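Local coordinates for protein Rv1989c (MbcT) (Mycobacterium tuberculosis, PDB 6FKG) that degrades NAD(+) by phosphorolysis, acting as the toxin of a type II toxin-antitoxin pair that kills the cell unless its antitoxin MbcA neutralises it, at residues F54-A65 and G149-E159; T79-A87 and D174-E182. One frame throughout, in Å; residues are numbered along the deposited sequence.

Interaction 1: F54-A65 and G149-E159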
ATOM      1  N   PHE B  54      -6.446  21.573 -21.017  1.00 30.90           N
ATOM      2  CA  PHE B  54      -6.374  22.551 -22.094  1.00 29.85           C
ATOM      3  C   PHE B  54      -5.835  23.860 -21.573  1.00 30.28           C
ATOM      4  O   PHE B  54      -6.059  24.198 -20.415  1.00 32.90           O
ATOM      5  CB  PHE B  54      -7.757  22.769 -22.754  1.00 31.80           C
ATOM      6  CG  PHE B  54      -8.892  23.093 -21.773  1.00 29.54           C
ATOM      7  CD1 PHE B  54      -9.184  24.404 -21.426  1.00 36.76           C
ATOM      8  CD2 PHE B  54      -9.684  22.079 -21.245  1.00 30.24           C
ATOM      9  CE1 PHE B  54     -10.242  24.700 -20.540  1.00 36.18           C
ATOM     10  CE2 PHE B  54     -10.732  22.353 -20.377  1.00 32.59           C
ATOM     11  CZ  PHE B  54     -11.018  23.663 -20.018  1.00 32.22           C
ATOM     12  N   PRO B  55      -5.126  24.608 -22.436  1.00 32.58           N
ATOM     13  CA  PRO B  55      -4.729  25.973 -22.099  1.00 29.55           C
ATOM     14  C   PRO B  55      -5.956  26.856 -21.986  1.00 31.70           C
ATOM     15  O   PRO B  55      -6.974  26.622 -22.653  1.00 33.11           O
ATOM     16  CB  PRO B  55      -3.845  26.409 -23.282  1.00 39.72           C
ATOM     17  CG  PRO B  55      -3.567  25.174 -24.073  1.00 40.83           C
ATOM     18  CD  PRO B  55      -4.665  24.199 -23.775  1.00 39.19           C
ATOM     19  N   ALA B  56      -5.870  27.863 -21.130  1.00 29.34           N
ATOM     20  CA  ALA B  56      -6.961  28.827 -21.003  1.00 27.84           C
ATOM     21  C   ALA B  56      -6.393  30.199 -20.699  1.00 28.47           C
ATOM     22  O   ALA B  56      -5.388  30.316 -20.000  1.00 30.00           O
ATOM     23  CB  ALA B  56      -7.952  28.396 -19.909  1.00 27.21           C
ATOM     24  N   ILE B  57      -7.049  31.227 -21.239  1.00 25.57           N
ATOM     25  CA  ILE B  57      -6.626  32.620 -21.090  1.00 28.49           C
ATOM     26  C   ILE B  57      -7.731  33.390 -20.403  1.00 31.43           C
ATOM     27  O   ILE B  57      -8.875  33.334 -20.840  1.00 30.91           O
ATOM     28  CB  ILE B  57      -6.370  33.306 -22.447  1.00 32.89           C
ATOM     29  CG1 ILE B  57      -5.306  32.580 -23.268  1.00 41.78           C
ATOM     30  CG2 ILE B  57      -5.951  34.749 -22.244  1.00 42.16           C
ATOM     31  CD1 ILE B  57      -5.164  33.199 -24.654  1.00 41.20           C
ATOM     32  N   TYR B  58      -7.397  34.137 -19.354  1.00 26.20           N
ATOM     33  CA  TYR B  58      -8.397  34.928 -18.652  1.00 24.61           C
ATOM     34  C   TYR B  58      -8.277  36.415 -19.008  1.00 30.79           C
ATOM     35  O   TYR B  58      -7.214  37.017 -18.836  1.00 32.69           O
ATOM     36  CB  TYR B  58      -8.252  34.703 -17.143  1.00 26.81           C
ATOM     37  CG  TYR B  58      -8.775  33.344 -16.709  1.00 25.77           C
ATOM     38  CD1 TYR B  58      -8.007  32.198 -16.869  1.00 27.07           C
ATOM     39  CD2 TYR B  58     -10.059  33.215 -16.178  1.00 29.16           C
ATOM     40  CE1 TYR B  58      -8.491  30.946 -16.492  1.00 27.46           C
ATOM     41  CE2 TYR B  58     -10.553  31.972 -15.800  1.00 33.84           C
ATOM     42  CZ  TYR B  58      -9.765  30.842 -15.972  1.00 30.76           C
ATOM     43  OH  TYR B  58     -10.253  29.610 -15.610  1.00 29.68           O
ATOM     44  N   LEU B  59      -9.364  36.983 -19.538  1.00 29.97           N
ATOM     45  CA  LEU B  59      -9.404  38.391 -19.923  1.00 27.04           C
ATOM     46  C   LEU B  59     -10.571  39.097 -19.258  1.00 29.55           C
ATOM     47  O   LEU B  59     -11.547  38.463 -18.898  1.00 30.10           O
ATOM     48  CB  LEU B  59      -9.525  38.542 -21.446  1.00 30.68           C
ATOM     49  CG  LEU B  59      -8.428  37.797 -22.227  1.00 38.24           C
ATOM     50  CD1 LEU B  59      -9.044  36.698 -23.053  1.00 46.56           C
ATOM     51  CD2 LEU B  59      -7.680  38.749 -23.116  1.00 38.38           C
ATOM     52  N   ALA B  60     -10.478  40.421 -19.132  1.00 27.28           N
ATOM     53  CA  ALA B  60     -11.594  41.219 -18.623  1.00 29.64           C
ATOM     54  C   ALA B  60     -12.069  42.174 -19.714  1.00 30.93           C
ATOM     55  O   ALA B  60     -11.300  42.467 -20.630  1.00 34.91           O
ATOM     56  CB  ALA B  60     -11.170  41.990 -17.386  1.00 29.55           C
ATOM     57  N   ASP B  61     -13.298  42.693 -19.605  1.00 29.58           N
ATOM     58  CA  ASP B  61     -13.862  43.528 -20.676  1.00 33.00           C
ATOM     59  C   ASP B  61     -13.528  45.016 -20.543  1.00 37.10           C
ATOM     60  O   ASP B  61     -13.999  45.841 -21.330  1.00 35.06           O
ATOM     61  CB  ASP B  61     -15.394  43.358 -20.764  1.00 35.20           C
ATOM     62  CG  ASP B  61     -16.139  43.989 -19.591  1.00 42.76           C
ATOM     63  OD1 ASP B  61     -15.568  44.121 -18.487  1.00 37.16           O
ATOM     64  OD2 ASP B  61     -17.318  44.361 -19.775  1.00 42.12           O
ATOM     65  N   SER B  62     -12.719  45.364 -19.555  1.00 32.23           N
ATOM     66  CA  SER B  62     -12.212  46.726 -19.429  1.00 34.61           C
ATOM     67  C   SER B  62     -10.917  46.717 -18.644  1.00 36.99           C
ATOM     68  O   SER B  62     -10.654  45.782 -17.886  1.00 32.41           O
ATOM     69  CB  SER B  62     -13.225  47.633 -18.727  1.00 39.46           C
ATOM     70  OG  SER B  62     -13.298  47.328 -17.337  1.00 39.94           O
ATOM     71  N   ALA B  63     -10.114  47.765 -18.800  1.00 32.52           N
ATOM     72  CA  ALA B  63      -8.894  47.877 -18.014  1.00 37.18           C
ATOM     73  C   ALA B  63      -9.227  47.925 -16.520  1.00 33.67           C
ATOM     74  O   ALA B  63      -8.490  47.381 -15.684  1.00 32.36           O
ATOM     75  CB  ALA B  63      -8.104  49.116 -18.430  1.00 40.84           C
ATOM     76  N   GLN B  64     -10.354  48.549 -16.189  1.00 31.40           N
ATOM     77  CA  GLN B  64     -10.745  48.672 -14.780  1.00 30.28           C
ATOM     78  C   GLN B  64     -11.095  47.313 -14.184  1.00 33.83           C
ATOM     79  O   GLN B  64     -10.711  46.998 -13.055  1.00 34.14           O
ATOM     80  CB  GLN B  64     -11.923  49.628 -14.612  1.00 36.23           C
ATOM     81  CG  GLN B  64     -12.257  49.853 -13.158  1.00 52.56           C
ATOM     82  CD  GLN B  64     -13.703  50.221 -12.944  1.00 73.48           C
ATOM     83  OE1 GLN B  64     -14.089  51.376 -13.103  1.00 72.48           O
ATOM     84  NE2 GLN B  64     -14.516  49.234 -12.585  1.00 84.44           N
ATOM     85  N   ALA B  65     -11.825  46.505 -14.942  1.00 33.35           N
ATOM     86  CA  ALA B  65     -12.182  45.167 -14.483  1.00 33.30           C
ATOM     87  C   ALA B  65     -10.935  44.306 -14.330  1.00 31.52           C
ATOM     88  O   ALA B  65     -10.842  43.489 -13.408  1.00 30.79           O
ATOM     89  CB  ALA B  65     -13.171  44.511 -15.438  1.00 30.96           C
ATOM     90  N   GLY B 149     -15.323  43.026 -11.181  1.00 44.38           N
ATOM     91  CA  GLY B 149     -15.267  44.386 -11.687  1.00 44.95           C
ATOM     92  C   GLY B 149     -15.945  44.625 -13.027  1.00 44.91           C
ATOM     93  O   GLY B 149     -15.815  45.707 -13.600  1.00 41.70           O
ATOM     94  N   GLY B 150     -16.661  43.626 -13.535  1.00 41.47           N
ATOM     95  CA  GLY B 150     -17.334  43.746 -14.824  1.00 41.46           C
ATOM     96  C   GLY B 150     -17.572  42.385 -15.466  1.00 41.26           C
ATOM     97  O   GLY B 150     -18.165  41.505 -14.845  1.00 37.95           O
ATOM     98  N   VAL B 151     -17.096  42.195 -16.694  1.00 36.71           N
ATOM     99  CA  VAL B 151     -17.285  40.916 -17.397  1.00 33.55           C
ATOM    100  C   VAL B 151     -15.948  40.249 -17.697  1.00 33.92           C
ATOM    101  O   VAL B 151     -14.988  40.912 -18.083  1.00 34.04           O
ATOM    102  CB  VAL B 151     -18.084  41.115 -18.702  1.00 34.52           C
ATOM    103  CG1 VAL B 151     -18.152  39.816 -19.493  1.00 34.21           C
ATOM    104  CG2 VAL B 151     -19.482  41.615 -18.371  1.00 42.86           C
ATOM    105  N   GLY B 152     -15.875  38.941 -17.473  1.00 31.60           N
ATOM    106  CA  GLY B 152     -14.685  38.169 -17.786  1.00 31.12           C
ATOM    107  C   GLY B 152     -14.883  37.274 -18.990  1.00 34.27           C
ATOM    108  O   GLY B 152     -16.006  36.873 -19.316  1.00 33.24           O
ATOM    109  N   LEU B 153     -13.783  36.988 -19.674  1.00 33.80           N
ATOM    110  CA  LEU B 153     -13.788  36.058 -20.788  1.00 30.75           C
ATOM    111  C   LEU B 153     -12.723  35.006 -20.544  1.00 29.31           C
ATOM    112  O   LEU B 153     -11.560  35.333 -20.301  1.00 31.21           O
ATOM    113  CB  LEU B 153     -13.523  36.781 -22.108  1.00 34.10           C
ATOM    114  CG  LEU B 153     -13.284  35.871 -23.314  1.00 36.70           C
ATOM    115  CD1 LEU B 153     -14.499  34.980 -23.584  1.00 38.18           C
ATOM    116  CD2 LEU B 153     -12.916  36.703 -24.536  1.00 35.48           C
ATOM    117  N   VAL B 154     -13.126  33.743 -20.602  1.00 28.06           N
ATOM    118  CA  VAL B 154     -12.183  32.641 -20.515  1.00 28.47           C
ATOM    119  C   VAL B 154     -12.074  32.014 -21.889  1.00 30.61           C
ATOM    120  O   VAL B 154     -13.062  31.493 -22.389  1.00 30.70           O
ATOM    121  CB  VAL B 154     -12.633  31.587 -19.500  1.00 32.41           C
ATOM    122  CG1 VAL B 154     -11.510  30.589 -19.244  1.00 29.68           C
ATOM    123  CG2 VAL B 154     -13.045  32.277 -18.202  1.00 36.27           C
ATOM    124  N   VAL B 155     -10.894  32.092 -22.503  1.00 26.95           N
ATOM    125  CA  VAL B 155     -10.706  31.574 -23.855  1.00 25.76           C
ATOM    126  C   VAL B 155      -9.993  30.226 -23.782  1.00 28.43           C
ATOM    127  O   VAL B 155      -8.894  30.132 -23.259  1.00 30.42           O
ATOM    128  CB  VAL B 155      -9.894  32.550 -24.735  1.00 28.91           C
ATOM    129  CG1 VAL B 155      -9.790  32.014 -26.157  1.00 35.63           C
ATOM    130  CG2 VAL B 155     -10.547  33.918 -24.736  1.00 35.91           C
ATOM    131  N   THR B 156     -10.622  29.185 -24.308  1.00 29.62           N
ATOM    132  CA  THR B 156     -10.151  27.827 -24.041  1.00 35.71           C
ATOM    133  C   THR B 156      -9.558  27.204 -25.294  1.00 35.09           C
ATOM    134  O   THR B 156     -10.198  27.197 -26.348  1.00 38.21           O
ATOM    135  CB  THR B 156     -11.295  26.933 -23.487  1.00 39.01           C
ATOM    136  OG1 THR B 156     -12.429  27.002 -24.355  1.00 43.73           O
ATOM    137  CG2 THR B 156     -11.740  27.416 -22.107  1.00 37.92           C
ATOM    138  N   ALA B 157      -8.323  26.704 -25.166  1.00 33.15           N
ATOM    139  CA  ALA B 157      -7.597  26.078 -26.275  1.00 37.10           C
ATOM    140  C   ALA B 157      -7.610  26.982 -27.513  1.00 40.13           C
ATOM    141  O   ALA B 157      -7.939  26.553 -28.622  1.00 40.94           O
ATOM    142  CB  ALA B 157      -8.190  24.722 -26.593  1.00 36.79           C
ATOM    143  N   TYR B 158      -7.259  28.243 -27.274  1.00 37.86           N
ATOM    144  CA  TYR B 158      -7.201  29.300 -28.268  1.00 40.13           C
ATOM    145  C   TYR B 158      -6.549  28.864 -29.573  1.00 45.84           C
ATOM    146  O   TYR B 158      -7.106  29.051 -30.660  1.00 38.64           O
ATOM    147  CB  TYR B 158      -6.444  30.491 -27.659  1.00 49.97           C
ATOM    148  CG  TYR B 158      -5.827  31.438 -28.642  1.00 52.62           C
ATOM    149  CD1 TYR B 158      -4.453  31.672 -28.636  1.00 52.36           C
ATOM    150  CD2 TYR B 158      -6.611  32.114 -29.575  1.00 59.66           C
ATOM    151  CE1 TYR B 158      -3.876  32.548 -29.548  1.00 65.69           C
ATOM    152  CE2 TYR B 158      -6.047  32.990 -30.483  1.00 63.60           C
ATOM    153  CZ  TYR B 158      -4.682  33.207 -30.468  1.00 73.12           C
ATOM    154  OH  TYR B 158      -4.128  34.086 -31.378  1.00 79.12           O
ATOM    155  N   GLU B 159      -5.369  28.268 -29.447  1.00 47.71           N
ATOM    156  CA  GLU B 159      -4.532  27.917 -30.590  1.00 53.12           C
ATOM    157  C   GLU B 159      -5.228  26.979 -31.580  1.00 48.30           C
ATOM    158  O   GLU B 159      -5.144  27.180 -32.792  1.00 49.92           O
ATOM    159  CB  GLU B 159      -3.220  27.291 -30.092  1.00 61.16           C
ATOM    160  CG  GLU B 159      -2.354  28.216 -29.207  1.00 64.37           C
ATOM    161  CD  GLU B 159      -2.775  28.259 -27.723  1.00 69.53           C
ATOM    162  OE1 GLU B 159      -3.876  27.784 -27.370  1.00 56.81           O
ATOM    163  OE2 GLU B 159      -1.983  28.772 -26.902  1.00 78.55           O
TER
HETATM  164  O   HOH W   1      -6.475  29.338 -24.665  1.00 37.06           O
HETATM  165  O   HOH W   2     -13.079  41.998 -12.472  1.00 36.40           O

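Interaction 2: T79-A87 and D174-E182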
ATOM      1  N   THR B  79      -1.100  40.108  -0.181  1.00 35.23           N
ATOM      2  CA  THR B  79      -0.545  41.438  -0.323  1.00 42.51           C
ATOM      3  C   THR B  79      -1.541  42.344  -1.062  1.00 40.45           C
ATOM      4  O   THR B  79      -2.742  42.075  -1.050  1.00 33.18           O
ATOM      5  CB  THR B  79       0.829  41.397  -1.030  1.00 36.40           C
ATOM      6  OG1 THR B  79       1.403  42.709  -1.035  1.00 36.59           O
ATOM      7  CG2 THR B  79       0.727  40.831  -2.472  1.00 30.71           C
ATOM      8  N   THR B  80      -1.055  43.429  -1.660  1.00 35.73           N
ATOM      9  CA  THR B  80      -1.923  44.377  -2.357  1.00 36.66           C
ATOM     10  C   THR B  80      -1.446  44.556  -3.782  1.00 38.24           C
ATOM     11  O   THR B  80      -0.288  44.256  -4.084  1.00 32.86           O
ATOM     12  CB  THR B  80      -1.941  45.744  -1.688  1.00 39.37           C
ATOM     13  OG1 THR B  80      -0.624  46.308  -1.739  1.00 35.72           O
ATOM     14  CG2 THR B  80      -2.403  45.640  -0.235  1.00 43.43           C
ATOM     15  N   ALA B  81      -2.326  45.044  -4.653  1.00 34.23           N
ATOM     16  CA  ALA B  81      -1.955  45.289  -6.049  1.00 37.53           C
ATOM     17  C   ALA B  81      -0.736  46.216  -6.105  1.00 34.23           C
ATOM     18  O   ALA B  81       0.197  45.962  -6.863  1.00 35.71           O
ATOM     19  CB  ALA B  81      -3.128  45.893  -6.836  1.00 35.22           C
ATOM     20  N   GLU B  82      -0.754  47.273  -5.290  1.00 33.06           N
ATOM     21  CA  GLU B  82       0.336  48.245  -5.243  1.00 36.18           C
ATOM     22  C   GLU B  82       1.695  47.620  -4.976  1.00 36.86           C
ATOM     23  O   GLU B  82       2.688  48.006  -5.586  1.00 40.59           O
ATOM     24  CB  GLU B  82       0.073  49.298  -4.166  1.00 47.20           C
ATOM     25  CG  GLU B  82      -0.954  50.338  -4.540  1.00 53.21           C
ATOM     26  CD  GLU B  82      -2.378  49.891  -4.272  1.00 53.08           C
ATOM     27  OE1 GLU B  82      -2.596  48.722  -3.863  1.00 38.23           O
ATOM     28  OE2 GLU B  82      -3.282  50.736  -4.450  1.00 58.78           O
ATOM     29  N   LYS B  83       1.744  46.665  -4.057  1.00 31.70           N
ATOM     30  CA  LYS B  83       3.003  45.995  -3.721  1.00 36.10           C
ATOM     31  C   LYS B  83       3.359  44.896  -4.722  1.00 34.34           C
ATOM     32  O   LYS B  83       4.523  44.729  -5.089  1.00 35.94           O
ATOM     33  CB  LYS B  83       2.931  45.398  -2.316  1.00 39.62           C
ATOM     34  CG  LYS B  83       2.935  46.424  -1.183  1.00 40.09           C
ATOM     35  CD  LYS B  83       4.281  47.137  -1.079  1.00 42.53           C
ATOM     36  CE  LYS B  83       4.338  48.070   0.116  1.00 56.88           C
ATOM     37  NZ  LYS B  83       5.572  48.910   0.095  1.00 68.01           N
ATOM     38  N   MET B  84       2.360  44.135  -5.155  1.00 35.87           N
ATOM     39  CA  MET B  84       2.594  43.031  -6.096  1.00 31.97           C
ATOM     40  C   MET B  84       3.190  43.538  -7.398  1.00 36.97           C
ATOM     41  O   MET B  84       4.079  42.896  -7.992  1.00 34.68           O
ATOM     42  CB  MET B  84       1.291  42.275  -6.376  1.00 29.52           C
ATOM     43  CG  MET B  84       1.440  41.065  -7.297  1.00 31.29           C
ATOM     44  SD  MET B  84      -0.124  40.164  -7.424  1.00 36.00           S
ATOM     45  CE  MET B  84      -0.850  40.950  -8.842  1.00 39.95           C
ATOM     46  N   LEU B  85       2.706  44.699  -7.834  1.00 28.91           N
ATOM     47  CA  LEU B  85       3.125  45.268  -9.115  1.00 29.83           C
ATOM     48  C   LEU B  85       4.502  45.931  -9.056  1.00 30.88           C
ATOM     49  O   LEU B  85       4.943  46.547 -10.022  1.00 34.69           O
ATOM     50  CB  LEU B  85       2.090  46.265  -9.601  1.00 29.30           C
ATOM     51  CG  LEU B  85       0.765  45.616 -10.015  1.00 29.70           C
ATOM     52  CD1 LEU B  85      -0.255  46.691 -10.331  1.00 29.84           C
ATOM     53  CD2 LEU B  85       0.969  44.673 -11.231  1.00 29.28           C
ATOM     54  N   GLU B  86       5.173  45.805  -7.919  1.00 30.94           N
ATOM     55  CA  GLU B  86       6.587  46.131  -7.854  1.00 35.56           C
ATOM     56  C   GLU B  86       7.408  45.070  -8.590  1.00 35.27           C
ATOM     57  O   GLU B  86       8.503  45.356  -9.071  1.00 35.40           O
ATOM     58  CB  GLU B  86       7.046  46.248  -6.408  1.00 34.76           C
ATOM     59  CG  GLU B  86       6.391  47.449  -5.697  1.00 33.69           C
ATOM     60  CD  GLU B  86       6.911  47.619  -4.295  1.00 45.68           C
ATOM     61  OE1 GLU B  86       7.796  46.829  -3.891  1.00 43.85           O
ATOM     62  OE2 GLU B  86       6.434  48.540  -3.608  1.00 45.05           O
ATOM     63  N   ALA B  87       6.883  43.849  -8.658  1.00 33.88           N
ATOM     64  CA  ALA B  87       7.442  42.845  -9.572  1.00 34.67           C
ATOM     65  C   ALA B  87       6.950  43.229 -10.969  1.00 34.37           C
ATOM     66  O   ALA B  87       5.952  43.937 -11.099  1.00 35.45           O
ATOM     67  CB  ALA B  87       7.009  41.425  -9.183  1.00 32.97           C
ATOM     68  N   ASP B 174       3.840  48.508 -19.452  1.00 34.17           N
ATOM     69  CA  ASP B 174       4.259  48.119 -18.112  1.00 32.86           C
ATOM     70  C   ASP B 174       3.178  48.470 -17.113  1.00 31.80           C
ATOM     71  O   ASP B 174       2.701  49.611 -17.073  1.00 33.29           O
ATOM     72  CB  ASP B 174       5.569  48.786 -17.725  1.00 40.26           C
ATOM     73  CG  ASP B 174       6.741  48.306 -18.569  1.00 42.35           C
ATOM     74  OD1 ASP B 174       6.656  47.209 -19.158  1.00 40.81           O
ATOM     75  OD2 ASP B 174       7.753  49.020 -18.616  1.00 47.05           O
ATOM     76  N   LEU B 175       2.778  47.492 -16.308  1.00 31.94           N
ATOM     77  CA  LEU B 175       1.700  47.723 -15.347  1.00 31.50           C
ATOM     78  C   LEU B 175       2.308  48.065 -13.996  1.00 34.06           C
ATOM     79  O   LEU B 175       2.515  47.203 -13.145  1.00 35.42           O
ATOM     80  CB  LEU B 175       0.775  46.512 -15.250  1.00 30.23           C
ATOM     81  CG  LEU B 175      -0.463  46.668 -14.350  1.00 31.49           C
ATOM     82  CD1 LEU B 175      -1.361  47.847 -14.770  1.00 29.54           C
ATOM     83  CD2 LEU B 175      -1.233  45.359 -14.362  1.00 31.68           C
ATOM     84  N   THR B 176       2.601  49.344 -13.832  1.00 34.24           N
ATOM     85  CA  THR B 176       3.203  49.874 -12.616  1.00 39.23           C
ATOM     86  C   THR B 176       2.139  50.079 -11.545  1.00 37.35           C
ATOM     87  O   THR B 176       0.962  50.109 -11.855  1.00 34.61           O
ATOM     88  CB  THR B 176       3.900  51.199 -12.914  1.00 38.54           C
ATOM     89  OG1 THR B 176       2.927  52.123 -13.420  1.00 35.19           O
ATOM     90  CG2 THR B 176       4.996  50.983 -13.958  1.00 37.91           C
ATOM     91  N   PRO B 177       2.551  50.212 -10.279  1.00 39.71           N
ATOM     92  CA  PRO B 177       1.570  50.588  -9.251  1.00 36.74           C
ATOM     93  C   PRO B 177       0.814  51.870  -9.617  1.00 34.30           C
ATOM     94  O   PRO B 177      -0.399  51.932  -9.403  1.00 36.95           O
ATOM     95  CB  PRO B 177       2.435  50.789  -8.006  1.00 37.77           C
ATOM     96  CG  PRO B 177       3.572  49.803  -8.222  1.00 41.75           C
ATOM     97  CD  PRO B 177       3.859  49.857  -9.699  1.00 39.52           C
ATOM     98  N   ALA B 178       1.514  52.859 -10.169  1.00 40.33           N
ATOM     99  CA  ALA B 178       0.881  54.114 -10.563  1.00 41.53           C
ATOM    100  C   ALA B 178      -0.182  53.897 -11.648  1.00 37.81           C
ATOM    101  O   ALA B 178      -1.271  54.461 -11.568  1.00 39.95           O
ATOM    102  CB  ALA B 178       1.933  55.128 -11.038  1.00 41.60           C
ATOM    103  N   LEU B 179       0.128  53.084 -12.659  1.00 33.65           N
ATOM    104  CA  LEU B 179      -0.828  52.846 -13.740  1.00 35.97           C
ATOM    105  C   LEU B 179      -2.046  52.111 -13.220  1.00 36.71           C
ATOM    106  O   LEU B 179      -3.171  52.427 -13.605  1.00 33.14           O
ATOM    107  CB  LEU B 179      -0.206  52.033 -14.875  1.00 34.79           C
ATOM    108  CG  LEU B 179      -1.138  51.826 -16.076  1.00 33.76           C
ATOM    109  CD1 LEU B 179      -1.649  53.159 -16.618  1.00 40.33           C
ATOM    110  CD2 LEU B 179      -0.425  51.025 -17.171  1.00 35.89           C
ATOM    111  N   TYR B 180      -1.805  51.115 -12.367  1.00 32.85           N
ATOM    112  CA  TYR B 180      -2.893  50.369 -11.741  1.00 36.92           C
ATOM    113  C   TYR B 180      -3.876  51.329 -11.067  1.00 33.77           C
ATOM    114  O   TYR B 180      -5.081  51.234 -11.239  1.00 36.05           O
ATOM    115  CB  TYR B 180      -2.345  49.366 -10.717  1.00 30.31           C
ATOM    116  CG  TYR B 180      -3.331  49.069  -9.628  1.00 34.25           C
ATOM    117  CD1 TYR B 180      -3.261  49.731  -8.407  1.00 34.37           C
ATOM    118  CD2 TYR B 180      -4.361  48.161  -9.820  1.00 36.97           C
ATOM    119  CE1 TYR B 180      -4.176  49.502  -7.423  1.00 35.01           C
ATOM    120  CE2 TYR B 180      -5.299  47.927  -8.815  1.00 39.23           C
ATOM    121  CZ  TYR B 180      -5.191  48.601  -7.621  1.00 40.23           C
ATOM    122  OH  TYR B 180      -6.097  48.401  -6.598  1.00 43.41           O
ATOM    123  N   GLN B 181      -3.351  52.259 -10.286  1.00 31.57           N
ATOM    124  CA  GLN B 181      -4.223  53.174  -9.553  1.00 32.40           C
ATOM    125  C   GLN B 181      -4.986  54.085 -10.498  1.00 42.60           C
ATOM    126  O   GLN B 181      -6.151  54.421 -10.266  1.00 40.51           O
ATOM    127  CB  GLN B 181      -3.407  53.992  -8.561  1.00 38.68           C
ATOM    128  CG  GLN B 181      -2.684  53.121  -7.565  1.00 44.30           C
ATOM    129  CD  GLN B 181      -2.003  53.918  -6.471  1.00 60.54           C
ATOM    130  OE1 GLN B 181      -1.274  54.873  -6.744  1.00 65.34           O
ATOM    131  NE2 GLN B 181      -2.237  53.528  -5.223  1.00 65.13           N
ATOM    132  N   GLU B 182      -4.312  54.477 -11.570  1.00 38.75           N
ATOM    133  CA  GLU B 182      -4.914  55.309 -12.591  1.00 37.57           C
ATOM    134  C   GLU B 182      -6.056  54.562 -13.283  1.00 35.75           C
ATOM    135  O   GLU B 182      -7.171  55.076 -13.390  1.00 37.50           O
ATOM    136  CB  GLU B 182      -3.846  55.727 -13.590  1.00 44.64           C
ATOM    137  CG  GLU B 182      -4.288  56.659 -14.677  1.00 55.28           C
ATOM    138  CD  GLU B 182      -3.151  56.935 -15.628  1.00 62.25           C
ATOM    139  OE1 GLU B 182      -2.023  57.165 -15.142  1.00 65.98           O
ATOM    140  OE2 GLU B 182      -3.369  56.873 -16.851  1.00 70.80           O
TER
HETATM  141  O   HOH W   3      -5.292  47.900  -3.991  1.00 45.76           O
HETATM  142  O   HOH W   4       4.876  45.923 -12.936  1.00 30.17           O

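Interaction 1: F54-A65 and G149-E159
Tyr58 and Val154 face each other as a non-hydrogen-bonded pair of two antiparallel strands, 56-60 and 150-156, and their side chains run alongside one another in the same direction. Val154 CG1 sits over one face of the tyrosine ring, 4.0 Å from its centroid, in a CH-pi contact displaced toward the rim, while Val154 CG2 meets the ring at Tyr58 CE2. The tyrosine hydroxyl is held by Asn49 and by the backbone N of Trp48, and Phe114 of the MbcA chain meets the ring at an oblique angle. Ala56 and Thr156 share this side of the sheet; farther along, Phe54 lies beside Thr156, its CE1 3.5 Å from Thr156 CG2.

The other side carries Ile57, Leu59, Leu153 and Val155. Leu59 slants across Val155, bringing Leu59 CD1 within 3.6 Å of Val155 CG2, and both join a hydrophobic layer that includes Leu99 and Ile94 of strand 89-103.

Between the two layers the Ile57-Val155 and Leu59-Leu153 pairs each exchange two backbone hydrogen bonds, and Ala157 N to Pro55 O, 2.9 Å, extends the ladder. At the opposite end Asp61 N still reaches Val151 O, but the bond is bent to 135°. The Asp61 side chain returns the grip: chi1 of 71° sets CG between the backbone N and the carbonyl carbon, and OD1 receives Val151 N at 3.0 Å from above the carboxylate plane. Beyond it, a water spans Ala65 O and Gly149 N.

Within the RES domain this pairing forms a buried part of the mixed sheet. Apolar groups pack both of its sides, one of them reached by the antitoxin, while the carboxylate of Asp61 takes over the peptide N-H of Val151 where the regular ladder ends.

Interaction 2: T79-A87 and D174-E182
Leu85 and Tyr180 meet at about a right angle, Leu85 CD1 lying 3.4 Å from Tyr180 CB, while on the other branch of the leucine Leu85 CD2 rests against the carbonyl O of Leu175 and lies 3.9 Å from Leu175 CD2. The tyrosine ring is gripped from two directions. Ala81 CB stands over one face, 3.6 Å from the ring centroid in a CH-pi contact, and Glu82 OE2 approaches the edge at Tyr180 CE1, with the carboxylate turned 80° from the ring plane. The same oxygen accepts Gln181 NE2 at 3.1 Å through its anti lone pair; a bend at chi2 of 84° brings the glutamate round to it. Pro177 CG packs on the backbone O of Glu82, 3.3 Å away.

Ala81 and Glu82 belong to the short helix 81-84, which Leu85 follows directly; Pro177, Tyr180 and Gln181 lie near the start of the C-terminal helix 177-185, and Leu175 precedes it. Both helices begin with a side-chain N-cap: Thr80 OG1 accepts weakly from Lys83 N, and Thr176 OG1 receives Leu179 N at 3.1 Å.

Farther out, one water donates to both Glu82 OE1 and Tyr180 OH, and Glu71 of helix 63-76 also hydrogen-bonds the hydroxyl. Met67 of that helix touches Leu175 and Tyr180, and its Val70 backs Ala81. Gln73 and Leu69 of the MbcA chain pack on Lys83 and Met84 respectively.

The centres of interactions 1 and 2 lie about 20 Å apart, with their nearest atoms about 7 Å from each other. Interaction 1 is close to the centre of the chain, whereas interaction 2 is peripheral. Their segments alternate in sequence: 54-65, 79-87, 149-159, then 174-182. Helix 63-76 starts in the first segment of interaction 1, leads toward helix 81-84 and packs against both segments of interaction 2. The sheet gives a second connection, since strands 150-156 and 167-174 belong to it and the latter runs into the C-terminal helix. MbcA packs against both sites, so the antitoxin, which blocks access to the active site, contacts the central sheet and this peripheral helical region alike.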